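Local structure of putative metal-dependent isothiocyanate hydrolase SaxA (Pectobacterium carotovorum, 6BRM) at residues Gln5-Thr10 against Asp23-Glu28. The protein probably hydrolyses isothiocyanates, using a pair of zinc ions held in a metallo-beta-lactamase fold. Sequence-based numbering, arbitrary orientation.
Sequences QIRNAT and DPMLAE
Arg7 reaches across to the loop 23-28 and presents the edge of its guanidinium to two backbone carbonyls. Arg7 NH2 donates to Ala27 O at 3.0 Å, nearly in line with that carbonyl (C=O...N 162°), and Arg7 NH1 adds a weak second bond to the same oxygen. Arg7 NH1 also donates to Met25 O at 3.1 Å, but from above the carbonyl plane. Thr10 OG1 donates to Asp23 O over 2.7 Å, this time in the carbonyl plane, while its CG2 rests against Pro24 CA. Between these grips the Met25 and Arg7 side chains cross at about a right angle, SD against Arg7 CD. Met25 CG lies anti to the backbone N (chi1 -164°) and the chain then bends at chi2 and chi3, carrying CE over to Asn8 CB and ND2. Arg7 to Thr10 form a type II' turn joining antiparallel strands 2-7 and 10-15, with a classic beta bulge where Ile6 and Arg7 face Thr10; in this metallo-beta-lactamase fold it sits beside the dizinc centre. Asn8 ND2 bonds to the backbone O of zinc ligand Asp71, and Gln5 NE2 holds Asn8 O at 2.7 Å. Asp23 OD2 accepts from ND1 of zinc ligand His72, a second-shell bond that probably helps set the imidazole's rotation, and also bonds Thr66. Val48 O shares Arg7 NH2.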
# COMPACT_ATOMS: atom_id res chain seq x y z
N GLN B 5 -10.09 20.37 16.56
CA GLN B 5 -10.62 19.04 16.88
C GLN B 5 -12.09 19.23 17.26
O GLN B 5 -12.40 20.06 18.12
CB GLN B 5 -9.84 18.42 18.04
CG GLN B 5 -10.29 17.03 18.50
CD GLN B 5 -10.11 15.94 17.44
OE1 GLN B 5 -9.32 16.08 16.51
NE2 GLN B 5 -10.84 14.85 17.60
N ILE B 6 -12.98 18.48 16.60
CA ILE B 6 -14.41 18.49 16.94
C ILE B 6 -14.69 17.27 17.83
O ILE B 6 -14.76 17.41 19.05
CB ILE B 6 -15.31 18.54 15.68
CG1 ILE B 6 -15.07 19.84 14.89
CG2 ILE B 6 -16.78 18.40 16.04
CD1 ILE B 6 -15.60 21.11 15.53
N ARG B 7 -14.83 16.08 17.22
CA ARG B 7 -14.96 14.82 17.96
C ARG B 7 -14.71 13.63 17.02
O ARG B 7 -15.21 13.63 15.89
CB ARG B 7 -16.33 14.70 18.66
CG ARG B 7 -17.54 14.70 17.72
CD ARG B 7 -18.21 13.34 17.60
NE ARG B 7 -19.32 13.18 18.54
CZ ARG B 7 -20.57 13.62 18.36
NH1 ARG B 7 -20.93 14.27 17.26
NH2 ARG B 7 -21.49 13.41 19.31
N ASN B 8 -13.95 12.65 17.49
CA ASN B 8 -13.45 11.53 16.67
C ASN B 8 -12.53 12.09 15.56
O ASN B 8 -11.63 12.88 15.88
CB ASN B 8 -14.61 10.65 16.16
CG ASN B 8 -14.17 9.24 15.79
OD1 ASN B 8 -13.46 8.57 16.55
ND2 ASN B 8 -14.59 8.78 14.62
N ALA B 9 -12.71 11.70 14.30
CA ALA B 9 -11.91 12.21 13.18
C ALA B 9 -12.52 13.46 12.55
O ALA B 9 -11.96 14.00 11.59
CB ALA B 9 -11.73 11.13 12.13
N THR B 10 -13.66 13.92 13.08
CA THR B 10 -14.28 15.15 12.63
C THR B 10 -13.43 16.35 13.06
O THR B 10 -12.98 16.42 14.21
CB THR B 10 -15.71 15.30 13.18
OG1 THR B 10 -16.43 14.07 12.96
CG2 THR B 10 -16.45 16.45 12.50
N ASP B 23 -14.65 14.73 7.38
CA ASP B 23 -15.31 13.60 8.04
C ASP B 23 -16.35 14.00 9.11
O ASP B 23 -16.13 13.79 10.30
CB ASP B 23 -14.26 12.65 8.63
CG ASP B 23 -13.36 12.04 7.57
OD1 ASP B 23 -13.38 12.50 6.41
OD2 ASP B 23 -12.62 11.09 7.90
N PRO B 24 -17.50 14.55 8.67
CA PRO B 24 -18.51 15.02 9.63
C PRO B 24 -19.33 13.91 10.30
O PRO B 24 -20.10 13.21 9.62
CB PRO B 24 -19.40 15.95 8.79
CG PRO B 24 -18.91 15.89 7.38
CD PRO B 24 -17.94 14.76 7.28
N MET B 25 -19.14 13.73 11.61
CA MET B 25 -20.02 12.91 12.45
C MET B 25 -20.83 13.87 13.32
O MET B 25 -20.29 14.49 14.24
CB MET B 25 -19.20 11.96 13.32
CG MET B 25 -20.00 10.82 13.92
SD MET B 25 -19.47 10.27 15.56
CE MET B 25 -17.76 9.81 15.28
N LEU B 26 -22.13 14.00 13.01
CA LEU B 26 -22.99 15.05 13.59
C LEU B 26 -24.17 14.54 14.45
O LEU B 26 -25.06 15.32 14.81
CB LEU B 26 -23.51 15.96 12.46
CG LEU B 26 -22.69 17.22 12.14
CD1 LEU B 26 -21.21 16.92 11.95
CD2 LEU B 26 -23.27 17.90 10.92
N ALA B 27 -24.18 13.25 14.81
CA ALA B 27 -25.22 12.70 15.69
C ALA B 27 -25.04 13.19 17.13
O ALA B 27 -23.91 13.42 17.57
CB ALA B 27 -25.23 11.18 15.65
N GLU B 28 -26.15 13.33 17.86
CA GLU B 28 -26.12 13.76 19.27
C GLU B 28 -25.53 12.67 20.18
O GLU B 28 -25.29 11.54 19.73
CB GLU B 28 -27.52 14.15 19.74
CG GLU B 28 -28.08 15.40 19.06
CD GLU B 28 -29.29 15.98 19.77
OE1 GLU B 28 -29.41 17.22 19.81
OE2 GLU B 28 -30.11 15.20 20.30